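Local structure of 3-hexulose-6-phosphate synthase (Mycobacterium gastri, 3AJX) at residues A[166-171]-A[186-191]; A[27-32]-A[45-50]. The protein is a magnesium-binding TIM-barrel enzyme of the HUMPS family, with two chains in its assembly. The protein carries 1 engineered substitution. One frame throughout, in Å; residues are numbered along the deposited sequence.

Interaction 1: residues A[166-171]-A[186-191]; sequences GVKVAT and GGAIYG. With SO4 (sulfate ion), chain G.
Lys168 and Ala188 bring the two backbones closest, with 5.9 Å between their CA atoms, where the loop after strand 161-164 passes the short helix 187-190. In this TIM barrel the two segments follow the seventh and eighth strands, and together they form an anion pocket of backbone N-H groups, here filled by a sulfate probably from the crystallisation liquor. Gly187 N points almost straight at sulfate O1 (3.0 Å, N-H...O angle 178°), Gly186 N reaches O3, and Gly166 N reaches O2 from the other segment at 3.1 Å; Gln140 NE2 adds a side-chain donor. Gly186 is also the N-cap of helix 187-190, so the N-H groups at the helix start face the anion. Direct protein contact is slight: the methyl of Ala188 points toward the loop and lies 3.5 Å from Val167 O. The extended side chain of Lys168 runs back along its own segment, and the turn of its last bond (chi4 61°) lets NZ donate to Gly166 O. Thr171 OG1 accepts a nearly straight hydrogen bond from Lys168 N (177°). One water bridges the segments, donating to Val167 O at 2.8 Å and to sulfate O3 while accepting from Ala188 N at 3.1 Å.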
ATOM      1  N   GLY A 166      12.533  -7.363  12.489  1.00 14.11           N
ATOM      2  CA  GLY A 166      13.910  -7.199  12.915  1.00 15.78           C
ATOM      3  C   GLY A 166      14.564  -8.498  13.339  1.00 15.03           C
ATOM      4  O   GLY A 166      15.429  -8.507  14.218  1.00 15.99           O
ATOM      5  N   VAL A 167      14.154  -9.599  12.716  1.00 13.94           N
ATOM      6  CA  VAL A 167      14.716 -10.904  13.035  1.00 13.73           C
ATOM      7  C   VAL A 167      16.214 -10.928  12.740  1.00 14.38           C
ATOM      8  O   VAL A 167      16.670 -10.402  11.724  1.00 14.76           O
ATOM      9  CB  VAL A 167      14.024 -12.024  12.220  1.00 13.16           C
ATOM     10  CG1 VAL A 167      14.669 -13.368  12.523  1.00 13.13           C
ATOM     11  CG2 VAL A 167      12.541 -12.070  12.562  1.00 14.06           C
ATOM     12  N   LYS A 168      16.969 -11.531  13.652  1.00 14.56           N
ATOM     13  CA  LYS A 168      18.416 -11.654  13.521  1.00 15.32           C
ATOM     14  C   LYS A 168      18.796 -13.067  13.951  1.00 16.02           C
ATOM     15  O   LYS A 168      17.963 -13.801  14.480  1.00 15.80           O
ATOM     16  CB  LYS A 168      19.123 -10.630  14.418  1.00 15.95           C
ATOM     17  CG  LYS A 168      18.779  -9.177  14.108  1.00 18.67           C
ATOM     18  CD  LYS A 168      19.408  -8.229  15.123  1.00 21.54           C
ATOM     19  CE  LYS A 168      19.009  -6.780  14.864  1.00 23.87           C
ATOM     20  NZ  LYS A 168      17.536  -6.562  14.967  1.00 26.65           N
ATOM     21  N   VAL A 169      20.048 -13.450  13.729  1.00 15.64           N
ATOM     22  CA  VAL A 169      20.500 -14.786  14.107  1.00 16.99           C
ATOM     23  C   VAL A 169      20.113 -15.139  15.542  1.00 17.43           C
ATOM     24  O   VAL A 169      19.698 -16.263  15.821  1.00 19.25           O
ATOM     25  CB  VAL A 169      22.029 -14.918  13.952  1.00 17.60           C
ATOM     26  CG1 VAL A 169      22.510 -16.223  14.575  1.00 19.89           C
ATOM     27  CG2 VAL A 169      22.398 -14.878  12.477  1.00 18.74           C
ATOM     28  N   ALA A 170      20.238 -14.172  16.446  1.00 18.45           N
ATOM     29  CA  ALA A 170      19.914 -14.387  17.852  1.00 18.17           C
ATOM     30  C   ALA A 170      18.457 -14.769  18.103  1.00 18.74           C
ATOM     31  O   ALA A 170      18.160 -15.499  19.051  1.00 19.04           O
ATOM     32  CB  ALA A 170      20.266 -13.139  18.664  1.00 19.56           C
ATOM     33  N   THR A 171      17.550 -14.287  17.259  1.00 16.20           N
ATOM     34  CA  THR A 171      16.132 -14.581  17.437  1.00 15.53           C
ATOM     35  C   THR A 171      15.556 -15.665  16.520  1.00 14.14           C
ATOM     36  O   THR A 171      14.380 -16.011  16.633  1.00 13.15           O
ATOM     37  CB  THR A 171      15.278 -13.297  17.291  1.00 16.05           C
ATOM     38  OG1 THR A 171      15.667 -12.594  16.105  1.00 16.63           O
ATOM     39  CG2 THR A 171      15.462 -12.389  18.504  1.00 16.66           C
ATOM     40  N   GLY A 186      15.242  -8.711   6.920  1.00  9.81           N
ATOM     41  CA  GLY A 186      15.437  -7.564   6.051  1.00 10.12           C
ATOM     42  C   GLY A 186      16.736  -6.838   6.354  1.00 10.11           C
ATOM     43  O   GLY A 186      17.761  -7.113   5.733  1.00 10.61           O
ATOM     44  N   GLY A 187      16.691  -5.920   7.316  1.00 11.41           N
ATOM     45  CA  GLY A 187      17.870  -5.153   7.681  1.00 11.73           C
ATOM     46  C   GLY A 187      19.074  -5.988   8.077  1.00  9.71           C
ATOM     47  O   GLY A 187      20.214  -5.586   7.844  1.00 10.97           O
ATOM     48  N   ALA A 188      18.833  -7.146   8.682  1.00 10.25           N
ATOM     49  CA  ALA A 188      19.925  -8.018   9.095  1.00 10.89           C
ATOM     50  C   ALA A 188      20.740  -8.442   7.875  1.00 10.96           C
ATOM     51  O   ALA A 188      21.937  -8.727   7.982  1.00 12.34           O
ATOM     52  CB  ALA A 188      19.375  -9.248   9.815  1.00 11.03           C
ATOM     53  N   ILE A 189      20.094  -8.474   6.714  1.00 11.62           N
ATOM     54  CA  ILE A 189      20.778  -8.867   5.491  1.00 10.14           C
ATOM     55  C   ILE A 189      21.237  -7.675   4.643  1.00 13.38           C
ATOM     56  O   ILE A 189      22.440  -7.500   4.435  1.00 13.12           O
ATOM     57  CB  ILE A 189      19.894  -9.807   4.629  1.00 11.25           C
ATOM     58  CG1 ILE A 189      19.661 -11.126   5.376  1.00 10.92           C
ATOM     59  CG2 ILE A 189      20.570 -10.080   3.287  1.00 10.39           C
ATOM     60  CD1 ILE A 189      18.775 -12.114   4.633  1.00 13.35           C
ATOM     61  N   TYR A 190      20.306  -6.847   4.168  1.00 12.54           N
ATOM     62  CA  TYR A 190      20.704  -5.719   3.325  1.00 12.85           C
ATOM     63  C   TYR A 190      21.459  -4.601   4.043  1.00 13.81           C
ATOM     64  O   TYR A 190      22.124  -3.784   3.401  1.00 15.37           O
ATOM     65  CB  TYR A 190      19.497  -5.136   2.554  1.00 11.42           C
ATOM     66  CG  TYR A 190      18.417  -4.461   3.379  1.00 12.23           C
ATOM     67  CD1 TYR A 190      17.187  -5.085   3.599  1.00 11.36           C
ATOM     68  CD2 TYR A 190      18.605  -3.183   3.907  1.00 12.14           C
ATOM     69  CE1 TYR A 190      16.172  -4.452   4.321  1.00 12.96           C
ATOM     70  CE2 TYR A 190      17.596  -2.543   4.630  1.00 13.80           C
ATOM     71  CZ  TYR A 190      16.384  -3.183   4.833  1.00 13.35           C
ATOM     72  OH  TYR A 190      15.392  -2.558   5.555  1.00 14.82           O
ATOM     73  N   GLY A 191      21.374  -4.568   5.370  1.00 13.21           N
ATOM     74  CA  GLY A 191      22.064  -3.535   6.125  1.00 13.83           C
ATOM     75  C   GLY A 191      23.452  -3.946   6.587  1.00 14.35           C
ATOM     76  O   GLY A 191      24.156  -3.164   7.233  1.00 14.89           O
TER
HETATM   77  S   SO4 G6001      13.139  -6.506   8.799  1.00 24.59           S
HETATM   78  O1  SO4 G6001      14.069  -5.360   8.706  1.00 21.45           O
HETATM   79  O2  SO4 G6001      12.003  -6.173   9.681  1.00 22.12           O
HETATM   80  O3  SO4 G6001      13.856  -7.671   9.352  1.00 21.29           O
HETATM   81  O4  SO4 G6001      12.639  -6.833   7.451  1.00 23.04           O
HETATM   82  O   HOH W   1      16.248  -8.152  10.102  1.00 13.24           O

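Interaction 2: residues A[27-32]-A[45-50]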
ATOM      1  N   ASP A  27      15.004 -19.214   0.646  1.00 13.38           N
ATOM      2  CA  ASP A  27      13.953 -19.950  -0.046  1.00 12.74           C
ATOM      3  C   ASP A  27      13.032 -18.979  -0.771  1.00 11.93           C
ATOM      4  O   ASP A  27      12.513 -19.274  -1.848  1.00 11.60           O
ATOM      5  CB  ASP A  27      13.127 -20.744   0.965  1.00 14.04           C
ATOM      6  CG  ASP A  27      13.968 -21.685   1.788  1.00 15.04           C
ATOM      7  OD1 ASP A  27      14.405 -22.716   1.239  1.00 19.33           O
ATOM      8  OD2 ASP A  27      14.200 -21.390   2.978  1.00 17.05           O
ATOM      9  N   ILE A  28      12.849 -17.808  -0.169  1.00 10.30           N
ATOM     10  CA  ILE A  28      11.964 -16.792  -0.716  1.00  9.86           C
ATOM     11  C   ILE A  28      12.672 -15.457  -0.861  1.00  8.98           C
ATOM     12  O   ILE A  28      13.376 -15.018   0.049  1.00  9.09           O
ATOM     13  CB  ILE A  28      10.736 -16.605   0.212  1.00  8.64           C
ATOM     14  CG1 ILE A  28       9.992 -17.935   0.347  1.00  9.19           C
ATOM     15  CG2 ILE A  28       9.812 -15.514  -0.328  1.00 10.19           C
ATOM     16  CD1 ILE A  28       8.867 -17.899   1.352  1.00 12.68           C
ATOM     17  N   ILE A  29      12.496 -14.827  -2.019  1.00  8.99           N
ATOM     18  CA  ILE A  29      13.076 -13.515  -2.276  1.00  8.45           C
ATOM     19  C   ILE A  29      11.922 -12.522  -2.333  1.00  8.21           C
ATOM     20  O   ILE A  29      11.076 -12.588  -3.227  1.00  8.68           O
ATOM     21  CB  ILE A  29      13.821 -13.466  -3.622  1.00  8.71           C
ATOM     22  CG1 ILE A  29      15.003 -14.433  -3.592  1.00 10.06           C
ATOM     23  CG2 ILE A  29      14.321 -12.050  -3.886  1.00  9.56           C
ATOM     24  CD1 ILE A  29      15.675 -14.606  -4.940  1.00 11.33           C
ATOM     25  N   GLU A  30      11.891 -11.616  -1.364  1.00  8.33           N
ATOM     26  CA  GLU A  30      10.840 -10.609  -1.294  1.00  9.59           C
ATOM     27  C   GLU A  30      11.258  -9.266  -1.871  1.00 10.63           C
ATOM     28  O   GLU A  30      12.346  -8.768  -1.581  1.00 10.40           O
ATOM     29  CB  GLU A  30      10.417 -10.382   0.161  1.00 11.07           C
ATOM     30  CG  GLU A  30       9.519  -9.164   0.353  1.00 10.48           C
ATOM     31  CD  GLU A  30       9.409  -8.736   1.802  1.00 15.35           C
ATOM     32  OE1 GLU A  30       9.423  -9.617   2.684  1.00 11.66           O
ATOM     33  OE2 GLU A  30       9.304  -7.514   2.058  1.00 17.40           O
ATOM     34  N   LEU A  31      10.383  -8.694  -2.692  1.00  9.62           N
ATOM     35  CA  LEU A  31      10.604  -7.370  -3.263  1.00 10.98           C
ATOM     36  C   LEU A  31       9.743  -6.490  -2.361  1.00 10.20           C
ATOM     37  O   LEU A  31       8.513  -6.585  -2.376  1.00  9.57           O
ATOM     38  CB  LEU A  31      10.108  -7.292  -4.712  1.00 13.43           C
ATOM     39  CG  LEU A  31      10.804  -8.135  -5.790  1.00 16.70           C
ATOM     40  CD1 LEU A  31      12.308  -7.900  -5.729  1.00 17.83           C
ATOM     41  CD2 LEU A  31      10.494  -9.601  -5.584  1.00 19.27           C
ATOM     42  N   GLY A  32      10.396  -5.652  -1.568  1.00 10.13           N
ATOM     43  CA  GLY A  32       9.685  -4.798  -0.635  1.00  9.69           C
ATOM     44  C   GLY A  32       8.714  -3.805  -1.234  1.00 10.15           C
ATOM     45  O   GLY A  32       8.780  -3.473  -2.416  1.00  9.86           O
ATOM     46  N   THR A  45       9.598  -8.847 -12.266  1.00 11.57           N
ATOM     47  CA  THR A  45       9.922  -9.617 -13.455  1.00 11.19           C
ATOM     48  C   THR A  45      11.417  -9.860 -13.586  1.00 11.92           C
ATOM     49  O   THR A  45      11.847 -10.963 -13.921  1.00 12.31           O
ATOM     50  CB  THR A  45       9.417  -8.896 -14.711  1.00 11.15           C
ATOM     51  OG1 THR A  45       8.029  -8.580 -14.544  1.00 12.24           O
ATOM     52  CG2 THR A  45       9.586  -9.779 -15.939  1.00 11.95           C
ATOM     53  N   ALA A  46      12.205  -8.829 -13.305  1.00 11.48           N
ATOM     54  CA  ALA A  46      13.658  -8.933 -13.399  1.00 12.90           C
ATOM     55  C   ALA A  46      14.233  -9.933 -12.402  1.00 13.45           C
ATOM     56  O   ALA A  46      15.100 -10.737 -12.744  1.00 14.00           O
ATOM     57  CB  ALA A  46      14.288  -7.562 -13.186  1.00 14.33           C
ATOM     58  N   VAL A  47      13.751  -9.882 -11.165  1.00 12.15           N
ATOM     59  CA  VAL A  47      14.239 -10.785 -10.134  1.00 13.17           C
ATOM     60  C   VAL A  47      13.839 -12.232 -10.401  1.00 13.23           C
ATOM     61  O   VAL A  47      14.640 -13.147 -10.198  1.00 13.99           O
ATOM     62  CB  VAL A  47      13.732 -10.361  -8.739  1.00 13.48           C
ATOM     63  CG1 VAL A  47      14.137 -11.397  -7.695  1.00 15.06           C
ATOM     64  CG2 VAL A  47      14.310  -9.003  -8.379  1.00 15.98           C
ATOM     65  N   LYS A  48      12.608 -12.446 -10.861  1.00 12.53           N
ATOM     66  CA  LYS A  48      12.150 -13.805 -11.144  1.00 13.00           C
ATOM     67  C   LYS A  48      12.952 -14.383 -12.307  1.00 15.25           C
ATOM     68  O   LYS A  48      13.281 -15.568 -12.318  1.00 15.20           O
ATOM     69  CB  LYS A  48      10.655 -13.814 -11.484  1.00 12.78           C
ATOM     70  CG  LYS A  48      10.071 -15.213 -11.715  1.00 11.85           C
ATOM     71  CD  LYS A  48      10.170 -16.082 -10.462  1.00 12.35           C
ATOM     72  CE  LYS A  48       9.579 -17.466 -10.685  1.00 11.07           C
ATOM     73  NZ  LYS A  48       9.640 -18.303  -9.450  1.00 11.65           N
ATOM     74  N   LYS A  49      13.272 -13.537 -13.281  1.00 15.91           N
ATOM     75  CA  LYS A  49      14.038 -13.977 -14.442  1.00 17.28           C
ATOM     76  C   LYS A  49      15.446 -14.408 -14.035  1.00 16.85           C
ATOM     77  O   LYS A  49      15.978 -15.392 -14.553  1.00 17.95           O
ATOM     78  CB  LYS A  49      14.125 -12.856 -15.482  1.00 18.98           C
ATOM     79  CG  LYS A  49      14.844 -13.262 -16.762  1.00 22.28           C
ATOM     80  CD  LYS A  49      15.009 -12.087 -17.712  1.00 23.41           C
ATOM     81  CE  LYS A  49      15.808 -12.494 -18.943  1.00 25.73           C
ATOM     82  NZ  LYS A  49      16.108 -11.329 -19.818  1.00 28.40           N
ATOM     83  N   ALA A  50      16.043 -13.671 -13.103  1.00 15.36           N
ATOM     84  CA  ALA A  50      17.389 -13.972 -12.626  1.00 15.21           C
ATOM     85  C   ALA A  50      17.417 -15.145 -11.643  1.00 16.44           C
ATOM     86  O   ALA A  50      18.463 -15.763 -11.437  1.00 16.73           O
ATOM     87  CB  ALA A  50      17.998 -12.734 -11.974  1.00 16.18           C
TER
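Val47 reaches from helix 42-50 toward strand 28-31 and sets one methyl against each of two strand residues, CG1 against Ile29 and CG2 against Leu31. Its first torsion makes this division possible: with CG1 anti to the backbone N (chi1 174°), CG2 lies anti to the carbonyl carbon, and the fork opens along the strand. The tighter half is at Leu31, whose CD1 comes 3.5 Å from Val47 CG2, closer than usual van der Waals contact, and 4.1 Å from Val47 CB. Here the two side chains run past one another in opposite directions, so the leucine's CD1 branch lies alongside the valine fork. Chi1 of Leu31 (-66°) places CG anti to the carbonyl carbon, chi2 (-51°) turns both methyls back beside CA, and in this conformation CD1 is the branch that meets Val47. At Ile29 the contact is looser and the side chains meet at a slant: CG2, the short branch, lies anti to the backbone N and touches Val47 CG1 at 3.9 Å, while the longer CG1 branch lies beside that N.

The alternation along the strand is that of a TIM barrel, here at its second strand. Ile29 and Leu31 point outward to the helical layer, whereas Glu30 between them points away from helix 42-50 and into the barrel, where it binds the magnesium ion together with Asp59. The CA atoms of Ile29 and Val47 stay 8.4 Å apart, and buried apolar side chains bridge the gap without a hydrogen bond across it. Neighbouring strands add to the same layer, Ile7 touching Ile29 and Val56 touching Leu31. On the flank of the helix Lys48 NZ forms a salt bridge with Asp79 OD1 and donates to Pro52 O and Lys54 O.

Interaction 2 is a buried contact between a barrel strand and its outer helix, made wholly of methyl-bearing side chains; interaction 1 is partly buried, joins the segments following the seventh and eighth strands, and works largely through backbone N-H groups, a water and an anion. The areas buried between segments, 121 Å² against 78 Å², fit that difference. They share no element and do not touch: their centres are 19 Å apart and their nearest atoms about 7 Å. Segment 27-32 also carries Glu30, a magnesium ligand, facing into the barrel; the side chains of Leu31 and Val167 lie about 9 and 11 Å from the ion. Ile189, outside the contact proper, packs on helices 12-22 and 195-204.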